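Local atomic coordinates of leucine aminopeptidase 1, chloroplastic (Solanum lycopersicum, PDB entry 4KSI), a protein that removes N-terminal amino acids, preferably leucine, from peptides as a magnesium-dependent hexameric aminopeptidase that regulates wound signalling and acts in insect defence. Residues E218-P223 with N324-A329; K300-D305 with A354-M359; M455-W460 with G483-K488. One frame throughout, in Å; residues are numbered along the deposited sequence. Where two conformers were deposited one is given.

Contact 1 (E218-P223 with N324-A329); sequences ELVNAP and NDMGGA. With MG (magnesium ion), chain C.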
ATOM      1  N   GLU A 218     -10.131  19.757 -28.456  1.00 14.76           N
ATOM      2  CA  GLU A 218      -9.996  18.618 -29.368  1.00 15.97           C
ATOM      3  C   GLU A 218      -8.640  17.910 -29.269  1.00 15.28           C
ATOM      4  O   GLU A 218      -8.586  16.701 -29.326  1.00 15.17           O
ATOM      5  CB  GLU A 218     -10.267  19.036 -30.826  1.00 16.25           C
ATOM      6  CG  GLU A 218     -11.735  19.368 -30.981  1.00 19.55           C
ATOM      7  CD  GLU A 218     -12.079  19.619 -32.454  1.00 23.96           C
ATOM      8  OE1 GLU A 218     -11.288  20.340 -33.127  1.00 25.66           O
ATOM      9  OE2 GLU A 218     -13.112  19.089 -32.963  1.00 26.17           O
ATOM     10  N   LEU A 219      -7.561  18.692 -29.182  1.00 15.00           N
ATOM     11  CA  LEU A 219      -6.196  18.125 -29.082  1.00 15.53           C
ATOM     12  C   LEU A 219      -6.038  17.316 -27.794  1.00 14.56           C
ATOM     13  O   LEU A 219      -5.319  16.350 -27.780  1.00 15.22           O
ATOM     14  CB  LEU A 219      -5.110  19.236 -29.134  1.00 15.19           C
ATOM     15  CG  LEU A 219      -5.056  19.989 -30.486  1.00 16.88           C
ATOM     16  CD1 LEU A 219      -4.170  21.232 -30.289  1.00 15.97           C
ATOM     17  CD2 LEU A 219      -4.480  19.085 -31.622  1.00 16.41           C
ATOM     18  N   VAL A 220      -6.673  17.734 -26.713  1.00 14.20           N
ATOM     19  CA  VAL A 220      -6.501  17.071 -25.424  1.00 14.50           C
ATOM     20  C   VAL A 220      -7.429  15.859 -25.300  1.00 15.10           C
ATOM     21  O   VAL A 220      -7.007  14.840 -24.783  1.00 15.23           O
ATOM     22  CB  VAL A 220      -6.771  18.018 -24.242  1.00 14.89           C
ATOM     23  CG1 VAL A 220      -6.672  17.264 -22.909  1.00 15.04           C
ATOM     24  CG2 VAL A 220      -5.765  19.150 -24.239  1.00 14.57           C
ATOM     25  N   ASN A 221      -8.680  16.001 -25.782  0.50 14.53           N
ATOM     26  CA  ASN A 221      -9.702  14.908 -25.806  0.50 14.50           C
ATOM     27  C   ASN A 221      -9.176  13.693 -26.563  0.50 15.11           C
ATOM     28  O   ASN A 221      -9.324  12.538 -26.135  0.50 16.10           O
ATOM     29  CB  ASN A 221     -11.028  15.358 -26.504  0.50 13.23           C
ATOM     30  CG  ASN A 221     -11.958  16.144 -25.589  0.50 12.87           C
ATOM     31  OD1 ASN A 221     -11.901  16.010 -24.355  0.50 12.25           O
ATOM     32  ND2 ASN A 221     -12.846  16.977 -26.201  0.50 12.07           N
ATOM     33  N   ALA A 222      -8.581  13.965 -27.721  1.00 15.28           N
ATOM     34  CA  ALA A 222      -8.163  12.891 -28.623  1.00 15.11           C
ATOM     35  C   ALA A 222      -7.160  12.005 -27.857  1.00 14.90           C
ATOM     36  O   ALA A 222      -6.261  12.508 -27.179  1.00 14.83           O
ATOM     37  CB  ALA A 222      -7.555  13.432 -29.915  1.00 13.71           C
ATOM     38  N   PRO A 223      -7.299  10.688 -27.986  1.00 14.67           N
ATOM     39  CA  PRO A 223      -6.392   9.819 -27.255  1.00 14.56           C
ATOM     40  C   PRO A 223      -5.003   9.840 -27.883  1.00 14.91           C
ATOM     41  O   PRO A 223      -4.839  10.297 -29.047  1.00 14.48           O
ATOM     42  CB  PRO A 223      -7.017   8.441 -27.449  1.00 15.16           C
ATOM     43  CG  PRO A 223      -7.752   8.519 -28.794  1.00 14.74           C
ATOM     44  CD  PRO A 223      -8.291   9.949 -28.815  1.00 14.79           C
ATOM     45  N   ASN A 324      -3.737  13.822 -21.424  1.00 18.57           N
ATOM     46  CA  ASN A 324      -3.917  15.253 -21.182  0.70 18.81           C
ATOM     47  C   ASN A 324      -2.629  15.917 -20.673  1.00 19.34           C
ATOM     48  O   ASN A 324      -2.631  17.116 -20.317  1.00 18.74           O
ATOM     49  CB  ASN A 324      -5.068  15.519 -20.220  0.70 19.00           C
ATOM     50  CG  ASN A 324      -4.751  15.077 -18.831  0.70 18.70           C
ATOM     51  OD1 ASN A 324      -3.603  14.763 -18.526  0.70 18.67           O
ATOM     52  ND2 ASN A 324      -5.763  15.039 -17.975  0.70 19.33           N
ATOM     53  N   ASP A 325      -1.534  15.153 -20.673  1.00 18.24           N
ATOM     54  CA  ASP A 325      -0.241  15.730 -20.319  1.00 18.22           C
ATOM     55  C   ASP A 325       0.340  16.628 -21.400  1.00 16.64           C
ATOM     56  O   ASP A 325       1.463  17.133 -21.267  1.00 15.87           O
ATOM     57  CB  ASP A 325       0.719  14.600 -20.004  1.00 21.11           C
ATOM     58  CG  ASP A 325       1.531  14.862 -18.737  1.00 26.43           C
ATOM     59  OD1 ASP A 325       1.079  15.574 -17.785  1.00 25.64           O
ATOM     60  OD2 ASP A 325       2.664  14.328 -18.704  1.00 30.54           O
ATOM     61  N   MET A 326      -0.392  16.767 -22.511  1.00 15.62           N
ATOM     62  CA  MET A 326      -0.053  17.805 -23.502  1.00 16.53           C
ATOM     63  C   MET A 326      -1.048  19.000 -23.350  1.00 15.81           C
ATOM     64  O   MET A 326      -1.145  19.844 -24.240  1.00 15.72           O
ATOM     65  CB  MET A 326       0.020  17.280 -24.957  1.00 15.64           C
ATOM     66  CG  MET A 326      -1.039  16.235 -25.345  1.00 17.28           C
ATOM     67  SD  MET A 326      -2.675  16.984 -25.152  1.00 19.52           S
ATOM     68  CE  MET A 326      -2.714  18.175 -26.529  1.00 16.94           C
ATOM     69  N   GLY A 327      -1.716  19.089 -22.195  1.00 14.82           N
ATOM     70  CA  GLY A 327      -2.666  20.177 -21.989  1.00 14.33           C
ATOM     71  C   GLY A 327      -2.057  21.588 -22.091  1.00 15.10           C
ATOM     72  O   GLY A 327      -2.723  22.524 -22.596  1.00 14.75           O
ATOM     73  N   GLY A 328      -0.834  21.779 -21.568  1.00 13.49           N
ATOM     74  CA  GLY A 328      -0.146  23.080 -21.778  1.00 14.25           C
ATOM     75  C   GLY A 328       0.121  23.386 -23.252  1.00 15.02           C
ATOM     76  O   GLY A 328      -0.157  24.499 -23.731  1.00 15.10           O
ATOM     77  N   ALA A 329       0.619  22.399 -23.998  1.00 14.51           N
ATOM     78  CA  ALA A 329       0.813  22.585 -25.422  1.00 14.23           C
ATOM     79  C   ALA A 329      -0.514  22.908 -26.107  1.00 14.18           C
ATOM     80  O   ALA A 329      -0.535  23.687 -27.049  1.00 15.02           O
ATOM     81  CB  ALA A 329       1.406  21.328 -26.069  1.00 13.74           C
TER
HETATM   82 MG    MG C 602       4.175  14.463 -17.430  1.00 29.86          MG
HETATM   83  O   HOH W   1       4.540  13.957 -15.026  1.00 30.20           O

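Contact 2 (K300-D305 with A354-M359); sequences KGLTFD and AACENM. With MG (magnesium ion), chain C; MG (magnesium ion), chain B.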
ATOM      1  N   LYS A 300       4.059  22.364 -22.314  1.00 13.75           N
ATOM      2  CA  LYS A 300       4.520  21.027 -22.119  1.00 13.78           C
ATOM      3  C   LYS A 300       3.716  20.143 -23.058  1.00 14.35           C
ATOM      4  O   LYS A 300       2.478  20.173 -23.051  1.00 14.51           O
ATOM      5  CB  LYS A 300       4.261  20.596 -20.670  1.00 14.25           C
ATOM      6  CG  LYS A 300       4.621  19.134 -20.433  1.00 14.68           C
ATOM      7  CD  LYS A 300       4.257  18.689 -19.013  1.00 14.78           C
ATOM      8  CE  LYS A 300       4.359  17.176 -18.899  1.00 15.58           C
ATOM      9  NZ  LYS A 300       3.980  16.751 -17.524  1.00 16.31           N
ATOM     10  N   GLY A 301       4.412  19.350 -23.867  1.00 13.45           N
ATOM     11  CA  GLY A 301       3.739  18.601 -24.899  1.00 14.35           C
ATOM     12  C   GLY A 301       4.009  17.099 -24.817  1.00 14.58           C
ATOM     13  O   GLY A 301       4.432  16.465 -25.802  1.00 14.70           O
ATOM     14  N   LEU A 302       3.697  16.526 -23.665  1.00 13.97           N
ATOM     15  CA  LEU A 302       3.766  15.065 -23.502  1.00 13.75           C
ATOM     16  C   LEU A 302       2.434  14.502 -24.021  1.00 13.98           C
ATOM     17  O   LEU A 302       1.404  14.513 -23.295  1.00 13.40           O
ATOM     18  CB  LEU A 302       4.023  14.694 -22.011  1.00 13.23           C
ATOM     19  CG  LEU A 302       5.514  14.570 -21.596  1.00 13.57           C
ATOM     20  CD1 LEU A 302       6.139  13.294 -22.171  1.00 13.49           C
ATOM     21  CD2 LEU A 302       6.312  15.760 -22.146  1.00 12.70           C
ATOM     22  N   THR A 303       2.453  13.925 -25.225  1.00 13.72           N
ATOM     23  CA  THR A 303       1.235  13.444 -25.808  1.00 13.27           C
ATOM     24  C   THR A 303       0.710  12.201 -25.071  1.00 13.88           C
ATOM     25  O   THR A 303      -0.506  11.846 -25.165  1.00 13.11           O
ATOM     26  CB  THR A 303       1.418  13.178 -27.322  1.00 13.59           C
ATOM     27  OG1 THR A 303       2.382  12.141 -27.506  1.00 14.53           O
ATOM     28  CG2 THR A 303       1.830  14.464 -28.105  1.00 12.59           C
ATOM     29  N   PHE A 304       1.620  11.524 -24.378  1.00 13.60           N
ATOM     30  CA  PHE A 304       1.263  10.537 -23.356  1.00 14.54           C
ATOM     31  C   PHE A 304       2.386  10.435 -22.341  1.00 14.82           C
ATOM     32  O   PHE A 304       3.573  10.547 -22.690  1.00 15.78           O
ATOM     33  CB  PHE A 304       0.975   9.120 -23.904  1.00 15.06           C
ATOM     34  CG  PHE A 304       0.399   8.215 -22.845  1.00 16.68           C
ATOM     35  CD1 PHE A 304      -0.916   8.414 -22.384  1.00 17.25           C
ATOM     36  CD2 PHE A 304       1.200   7.273 -22.195  1.00 16.89           C
ATOM     37  CE1 PHE A 304      -1.435   7.643 -21.320  1.00 17.82           C
ATOM     38  CE2 PHE A 304       0.692   6.481 -21.185  1.00 16.60           C
ATOM     39  CZ  PHE A 304      -0.627   6.676 -20.741  1.00 18.40           C
ATOM     40  N   ASP A 305       2.043  10.149 -21.088  1.00 15.81           N
ATOM     41  CA  ASP A 305       3.066   9.989 -20.054  1.00 15.98           C
ATOM     42  C   ASP A 305       2.763   8.749 -19.246  1.00 16.40           C
ATOM     43  O   ASP A 305       1.833   8.741 -18.417  1.00 16.52           O
ATOM     44  CB  ASP A 305       3.091  11.206 -19.127  1.00 17.92           C
ATOM     45  CG  ASP A 305       4.139  11.083 -18.010  1.00 19.32           C
ATOM     46  OD1 ASP A 305       5.072  10.246 -18.100  1.00 18.06           O
ATOM     47  OD2 ASP A 305       4.027  11.846 -17.000  1.00 22.41           O
ATOM     48  N   ALA A 354       8.009  21.174 -27.105  1.00 13.52           N
ATOM     49  CA  ALA A 354       8.883  20.039 -27.351  1.00 13.68           C
ATOM     50  C   ALA A 354       8.006  18.778 -27.174  1.00 14.31           C
ATOM     51  O   ALA A 354       7.836  18.272 -26.032  1.00 14.01           O
ATOM     52  CB  ALA A 354      10.107  20.045 -26.382  1.00 13.24           C
ATOM     53  N   ALA A 355       7.441  18.279 -28.278  1.00 14.04           N
ATOM     54  CA  ALA A 355       6.423  17.211 -28.232  1.00 13.52           C
ATOM     55  C   ALA A 355       7.073  15.806 -28.205  1.00 13.97           C
ATOM     56  O   ALA A 355       8.046  15.554 -28.929  1.00 13.05           O
ATOM     57  CB  ALA A 355       5.472  17.344 -29.421  1.00 13.13           C
ATOM     58  N   CYS A 356       6.579  14.914 -27.346  1.00 13.52           N
ATOM     59  CA  CYS A 356       7.102  13.534 -27.289  1.00 14.91           C
ATOM     60  C   CYS A 356       6.147  12.728 -26.443  1.00 14.91           C
ATOM     61  O   CYS A 356       5.191  13.274 -25.873  1.00 15.06           O
ATOM     62  CB  CYS A 356       8.533  13.437 -26.707  1.00 14.32           C
ATOM     63  SG  CYS A 356       8.678  14.087 -25.026  1.00 18.15           S
ATOM     64  N   GLU A 357       6.362  11.427 -26.379  1.00 15.76           N
ATOM     65  CA  GLU A 357       5.622  10.612 -25.406  1.00 17.23           C
ATOM     66  C   GLU A 357       6.615   9.914 -24.493  1.00 16.68           C
ATOM     67  O   GLU A 357       7.736   9.701 -24.907  1.00 18.00           O
ATOM     68  CB  GLU A 357       4.604   9.637 -26.065  1.00 17.00           C
ATOM     69  CG  GLU A 357       5.181   8.708 -27.076  1.00 18.74           C
ATOM     70  CD  GLU A 357       4.177   7.674 -27.583  1.00 20.56           C
ATOM     71  OE1 GLU A 357       2.941   7.812 -27.343  1.00 20.87           O
ATOM     72  OE2 GLU A 357       4.631   6.720 -28.267  1.00 22.51           O
ATOM     73  N   ASN A 358       6.222   9.628 -23.251  1.00 16.06           N
ATOM     74  CA  ASN A 358       7.162   9.114 -22.251  1.00 16.45           C
ATOM     75  C   ASN A 358       6.791   7.630 -22.054  1.00 16.49           C
ATOM     76  O   ASN A 358       5.780   7.320 -21.394  1.00 16.95           O
ATOM     77  CB  ASN A 358       6.995   9.891 -20.917  1.00 15.89           C
ATOM     78  CG  ASN A 358       8.072   9.516 -19.836  1.00 15.64           C
ATOM     79  OD1 ASN A 358       9.166   9.069 -20.172  1.00 15.43           O
ATOM     80  ND2 ASN A 358       7.771   9.755 -18.545  1.00 14.13           N
ATOM     81  N   MET A 359       7.540   6.744 -22.705  1.00 16.01           N
ATOM     82  CA  MET A 359       7.212   5.309 -22.790  1.00 15.35           C
ATOM     83  C   MET A 359       8.219   4.395 -22.063  1.00 15.29           C
ATOM     84  O   MET A 359       9.147   4.860 -21.400  1.00 14.23           O
ATOM     85  CB  MET A 359       7.110   4.931 -24.280  1.00 16.47           C
ATOM     86  CG  MET A 359       6.042   5.758 -24.994  1.00 16.87           C
ATOM     87  SD  MET A 359       4.336   5.338 -24.457  1.00 19.70           S
ATOM     88  CE  MET A 359       4.007   4.017 -25.653  1.00 16.89           C
TER
HETATM   89 MG    MG C 602       4.175  14.463 -17.430  1.00 29.86          MG
HETATM   90 MG    MG B 601       5.387  12.456 -15.594  1.00  9.94          MG
HETATM   91  O   HOH W   2       7.242  19.384 -23.686  1.00 16.04           O
HETATM   92  O   HOH W   3       1.318   9.652 -28.419  1.00 13.84           O
HETATM   93  O   HOH W   1       4.540  13.957 -15.026  1.00 30.20           O

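Contact 3 (M455-W460 with G483-K488); sequences MEESYW and GALFLK. With IMD (imidazole), chain M.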
ATOM      1  N   MET A 455       7.998  31.124  -5.026  1.00 15.58           N
ATOM      2  CA  MET A 455       9.195  30.401  -5.392  1.00 17.76           C
ATOM      3  C   MET A 455      10.148  30.414  -4.198  1.00 18.84           C
ATOM      4  O   MET A 455      11.156  31.087  -4.227  1.00 19.68           O
ATOM      5  CB  MET A 455       9.811  31.000  -6.659  1.00 19.35           C
ATOM      6  CG  MET A 455       8.904  30.603  -7.833  1.00 20.89           C
ATOM      7  SD  MET A 455       9.513  30.969  -9.468  1.00 26.20           S
ATOM      8  CE  MET A 455      10.904  29.829  -9.428  1.00 21.73           C
ATOM      9  N   GLU A 456       9.798  29.652  -3.153  1.00 18.59           N
ATOM     10  CA  GLU A 456      10.565  29.603  -1.936  1.00 19.75           C
ATOM     11  C   GLU A 456      11.971  29.022  -2.156  1.00 21.28           C
ATOM     12  O   GLU A 456      12.144  27.791  -2.298  1.00 20.75           O
ATOM     13  CB  GLU A 456       9.784  28.851  -0.866  1.00 20.04           C
ATOM     14  CG  GLU A 456      10.580  28.533   0.390  1.00 20.58           C
ATOM     15  CD  GLU A 456      11.112  29.787   1.033  1.00 23.33           C
ATOM     16  OE1 GLU A 456      10.395  30.815   1.048  1.00 22.30           O
ATOM     17  OE2 GLU A 456      12.257  29.755   1.522  1.00 25.66           O
ATOM     18  N   GLU A 457      12.964  29.907  -2.158  1.00 21.35           N
ATOM     19  CA  GLU A 457      14.295  29.553  -2.619  1.00 24.37           C
ATOM     20  C   GLU A 457      15.045  28.557  -1.727  1.00 22.52           C
ATOM     21  O   GLU A 457      15.872  27.791  -2.238  1.00 21.70           O
ATOM     22  CB  GLU A 457      15.142  30.809  -2.689  1.00 30.69           C
ATOM     23  CG  GLU A 457      16.053  30.822  -3.890  1.00 47.87           C
ATOM     24  CD  GLU A 457      15.711  31.949  -4.860  1.00 62.71           C
ATOM     25  OE1 GLU A 457      16.442  32.973  -4.776  1.00 68.64           O
ATOM     26  OE2 GLU A 457      14.723  31.829  -5.666  1.00 65.67           O
ATOM     27  N   SER A 458      14.742  28.567  -0.421  1.00 20.08           N
ATOM     28  CA  SER A 458      15.354  27.670   0.558  1.00 19.78           C
ATOM     29  C   SER A 458      15.093  26.188   0.193  1.00 19.64           C
ATOM     30  O   SER A 458      15.840  25.340   0.584  1.00 19.23           O
ATOM     31  CB  SER A 458      14.870  28.001   1.959  1.00 19.52           C
ATOM     32  OG  SER A 458      13.506  27.597   2.124  1.00 19.89           O
ATOM     33  N   TYR A 459      14.099  25.892  -0.642  1.00 18.44           N
ATOM     34  CA  TYR A 459      13.766  24.465  -0.945  1.00 17.65           C
ATOM     35  C   TYR A 459      14.723  23.954  -2.043  1.00 18.19           C
ATOM     36  O   TYR A 459      14.775  22.756  -2.310  1.00 17.65           O
ATOM     37  CB  TYR A 459      12.318  24.319  -1.429  1.00 15.89           C
ATOM     38  CG  TYR A 459      11.272  24.667  -0.376  1.00 15.74           C
ATOM     39  CD1 TYR A 459      11.594  24.659   1.021  1.00 15.21           C
ATOM     40  CD2 TYR A 459       9.938  24.929  -0.752  1.00 14.75           C
ATOM     41  CE1 TYR A 459      10.620  24.976   1.981  1.00 14.89           C
ATOM     42  CE2 TYR A 459       8.964  25.236   0.200  1.00 15.02           C
ATOM     43  CZ  TYR A 459       9.293  25.262   1.564  1.00 15.09           C
ATOM     44  OH  TYR A 459       8.318  25.560   2.514  1.00 15.22           O
ATOM     45  N   TRP A 460      15.477  24.863  -2.673  1.00 17.75           N
ATOM     46  CA  TRP A 460      16.415  24.453  -3.693  1.00 18.95           C
ATOM     47  C   TRP A 460      17.503  23.501  -3.155  1.00 19.87           C
ATOM     48  O   TRP A 460      18.043  22.629  -3.872  1.00 20.16           O
ATOM     49  CB  TRP A 460      17.071  25.682  -4.347  1.00 20.69           C
ATOM     50  CG  TRP A 460      17.940  25.236  -5.497  1.00 21.77           C
ATOM     51  CD1 TRP A 460      19.320  25.423  -5.647  1.00 25.39           C
ATOM     52  CD2 TRP A 460      17.520  24.497  -6.687  1.00 20.30           C
ATOM     53  NE1 TRP A 460      19.763  24.877  -6.828  1.00 24.12           N
ATOM     54  CE2 TRP A 460      18.729  24.298  -7.495  1.00 23.20           C
ATOM     55  CE3 TRP A 460      16.307  24.025  -7.167  1.00 19.87           C
ATOM     56  CZ2 TRP A 460      18.694  23.615  -8.700  1.00 21.01           C
ATOM     57  CZ3 TRP A 460      16.293  23.331  -8.386  1.00 19.03           C
ATOM     58  CH2 TRP A 460      17.441  23.131  -9.116  1.00 18.58           C
ATOM     59  N   GLY A 483       9.560  22.076  -8.551  1.00 13.58           N
ATOM     60  CA  GLY A 483       9.336  22.055 -10.014  1.00 14.09           C
ATOM     61  C   GLY A 483       9.628  23.388 -10.719  1.00 14.52           C
ATOM     62  O   GLY A 483      10.369  23.422 -11.697  1.00 14.61           O
ATOM     63  N   ALA A 484       9.044  24.468 -10.179  1.00 14.35           N
ATOM     64  CA  ALA A 484       9.249  25.859 -10.581  1.00 14.71           C
ATOM     65  C   ALA A 484      10.753  26.227 -10.438  1.00 14.96           C
ATOM     66  O   ALA A 484      11.371  26.739 -11.364  1.00 16.44           O
ATOM     67  CB  ALA A 484       8.358  26.779  -9.696  1.00 12.96           C
ATOM     68  N   LEU A 485      11.356  25.874  -9.317  1.00 14.42           N
ATOM     69  CA  LEU A 485      12.756  26.223  -9.075  1.00 14.81           C
ATOM     70  C   LEU A 485      13.670  25.486 -10.054  1.00 14.70           C
ATOM     71  O   LEU A 485      14.683  26.043 -10.492  1.00 14.13           O
ATOM     72  CB  LEU A 485      13.184  25.873  -7.617  1.00 14.43           C
ATOM     73  CG  LEU A 485      12.587  26.744  -6.489  1.00 15.53           C
ATOM     74  CD1 LEU A 485      12.927  26.095  -5.151  1.00 14.18           C
ATOM     75  CD2 LEU A 485      13.060  28.243  -6.522  1.00 15.23           C
ATOM     76  N   PHE A 486      13.345  24.217 -10.344  1.00 13.66           N
ATOM     77  CA  PHE A 486      14.067  23.513 -11.362  1.00 13.42           C
ATOM     78  C   PHE A 486      13.988  24.231 -12.704  1.00 13.80           C
ATOM     79  O   PHE A 486      14.990  24.402 -13.389  1.00 14.56           O
ATOM     80  CB  PHE A 486      13.511  22.090 -11.477  1.00 13.07           C
ATOM     81  CG  PHE A 486      14.198  21.247 -12.519  1.00 12.94           C
ATOM     82  CD1 PHE A 486      13.804  21.320 -13.865  1.00 12.30           C
ATOM     83  CD2 PHE A 486      15.248  20.390 -12.167  1.00 12.79           C
ATOM     84  CE1 PHE A 486      14.406  20.518 -14.822  1.00 12.43           C
ATOM     85  CE2 PHE A 486      15.894  19.601 -13.159  1.00 12.50           C
ATOM     86  CZ  PHE A 486      15.464  19.646 -14.463  1.00 12.31           C
ATOM     87  N   LEU A 487      12.799  24.637 -13.121  1.00 14.41           N
ATOM     88  CA  LEU A 487      12.668  25.263 -14.445  1.00 14.24           C
ATOM     89  C   LEU A 487      13.486  26.530 -14.518  1.00 14.74           C
ATOM     90  O   LEU A 487      14.020  26.909 -15.582  1.00 15.60           O
ATOM     91  CB  LEU A 487      11.190  25.584 -14.750  1.00 13.54           C
ATOM     92  CG  LEU A 487      10.351  24.302 -14.952  1.00 14.38           C
ATOM     93  CD1 LEU A 487       8.872  24.695 -15.136  1.00 14.21           C
ATOM     94  CD2 LEU A 487      10.911  23.565 -16.181  1.00 13.90           C
ATOM     95  N   LYS A 488      13.546  27.229 -13.400  1.00 15.27           N
ATOM     96  CA  LYS A 488      14.313  28.491 -13.317  1.00 15.87           C
ATOM     97  C   LYS A 488      15.796  28.333 -13.695  1.00 16.38           C
ATOM     98  O   LYS A 488      16.420  29.320 -14.109  1.00 15.38           O
ATOM     99  CB  LYS A 488      14.226  29.010 -11.874  1.00 17.16           C
ATOM    100  CG  LYS A 488      14.816  30.388 -11.672  1.00 18.32           C
ATOM    101  CD  LYS A 488      14.806  30.737 -10.196  1.00 22.73           C
ATOM    102  CE  LYS A 488      15.380  32.152 -10.093  1.00 26.94           C
ATOM    103  NZ  LYS A 488      15.774  32.429  -8.712  1.00 37.43           N
TER
HETATM  104  N1  IMD M 612      22.228  22.131  -6.759  0.80 41.96           N
HETATM  105  C2  IMD M 612      20.910  22.051  -6.431  0.80 41.13           C
HETATM  106  N3  IMD M 612      20.694  22.756  -5.289  0.80 41.38           N
HETATM  107  C4  IMD M 612      21.878  23.292  -4.891  0.80 41.64           C
HETATM  108  C5  IMD M 612      22.838  22.899  -5.814  0.80 41.65           C

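Contact 1 (E218-P223 with N324-A329)
Behind the dinuclear magnesium site of the M17 catalytic domain, Leu-219 and Val-220 in the last turn of helix 197-221 pack against Asn-324, Met-326 and Gly-327, where the chain enters helix 327-342. Met-326, at the N-cap position, makes contacts with both Leu-219 and Val-220. Its CG stands between the backbone N and the carbonyl carbon (chi1 39°), and two further bends turn the thioether towards the neighbouring helix. The methyl CE comes to 3.4 Å from Leu-219 O and lies 3.7 Å from Leu-219 CB, while SD sits 3.8 Å from Val-220 CA.

Val-220 uses both branches: CG1 presses on Asn-324 CB at 3.6 Å, and CG2 rests against both Met-326 SD, at 3.9 Å, and Gly-327 CA. Trp-507 of strand 507-508 touches both Val-220 and Asn-324. Asn-324 O accepts a 2.9 Å hydrogen bond from Gly-327 N, which closes the turn. Asp-325 projects from this turn away from helix 197-221, with OD1 hydrogen-bonded to Thr-412 and OD2 binding a magnesium ion at 2.0 Å.

Contact 2 (K300-D305 with A354-M359)
Asp-305 and Asn-358 lie side by side where two parallel strands of a beta-alpha-beta crossover end at the dinuclear magnesium site, strand 347-358 following helix 327-342. Asp-305 OD2 binds one magnesium ion at 2.0 Å and the other, more loosely, at 2.7 Å. Lys-300, its chain fully extended, binds this second ion through NZ at 2.3 Å, and Asp-325, Asp-385 and Glu-387 also bind the pair.

The other carboxylate oxygen is held from the second shell. Asn-358 ND2 gives a nearly straight hydrogen bond of 2.8 Å to Asp-305 OD1, meeting it on the syn side but 30° out of the carboxylate plane, the two flat groups being turned 29° apart. Gly-307 N is a second donor to OD1, and Asn-358 ND2 also bonds Thr-384 O. The paired positions put both side chains on one face of the sheet, and with CG anti to the backbone N in each (chi1 179° in Asp-305) they run alongside in the same direction. A leucine in place of Asn-358 would probably leave Thr-384 O without this donor and the Asp-305 carboxylate, still bonded by Gly-307 N, less firmly oriented on the metals.

Further along the same face, Leu-302 CD1 packs on Asn-358 CB at 3.7 Å and also touches Cys-356 SG. The backbones are laced by Cys-356 N to Gly-301 O, Thr-303 N to Cys-356 O, and Asn-358 N to Phe-304 O (2.9 Å). The chain turns a corner at Thr-303, so the pairing resumes one residue out of step. Glu-357, on the face opposite Asn-358, forms a salt bridge with Arg-366 of the second subunit; its OE1 also accepts a 2.7 Å hydrogen bond from a water that Thr-303 OG1 donates to.

Contact 3 (M455-W460 with G483-K488)
Leu-485 fills the centre of this contact, set between Met-455 and Trp-460. Its CB lies 3.7 Å from Trp-460 CE3, the two side chains passing each other antiparallel, while CD2 meets Met-455 CE at 4.0 Å and CD1 approaches Glu-456 O to 3.4 Å. The methionine brings the same methyl to 3.7 Å from Ala-484 O. Trp-460 has CG anti to its own N (chi1 -174°), which swings the six-membered ring over to the helix, CZ3 ending 3.6 Å from Phe-486 N.

The start of a 3-10 segment, from residue 457 on, is laid against helix 479-488 in the catalytic domain. On the helix side, Phe-486 leads on to Arg-389, a predicted active-site residue. On the other side, Tyr-459 and Glu-456 face a third subunit, whose Leu-421 and Ser-424 bond the hydroxyl and whose Lys-449 forms a salt bridge with Glu-456 OE2.

An imidazole, probably from the crystallisation liquor, lies with N3 over one face of the indole and bonds Trp-460 O through it at 3.0 Å; Asp-469 O bonds it too. The extended Lys-488 crosses Glu-457 at about a right angle, its NZ forming a salt bridge to OE2 whose 3.3 Å hydrogen bond is weak.

How the contacts relate
From the N terminus, residues 218-223 end helix 197-221 and open contact 1; strand residues 300-305 then open contact 2 before 324-329 closes the first loop and 354-359 the second. The two contacts therefore cross, binding helices 197-221 and 327-342 to the parallel strand pair beside the metal site, of which 300-305 carries ligands. They also touch directly: Asp-325 and Lys-300 share a magnesium ion, and Ala-329 N is probably hydrogen-bonded to Lys-300 O. Contact 3 follows in series, closing a short loop of 22 residues that fastens the segment after strand 450-452 to helix 479-488. Its nearest atoms are about 8 Å from those of contact 2, within the same catalytic domain.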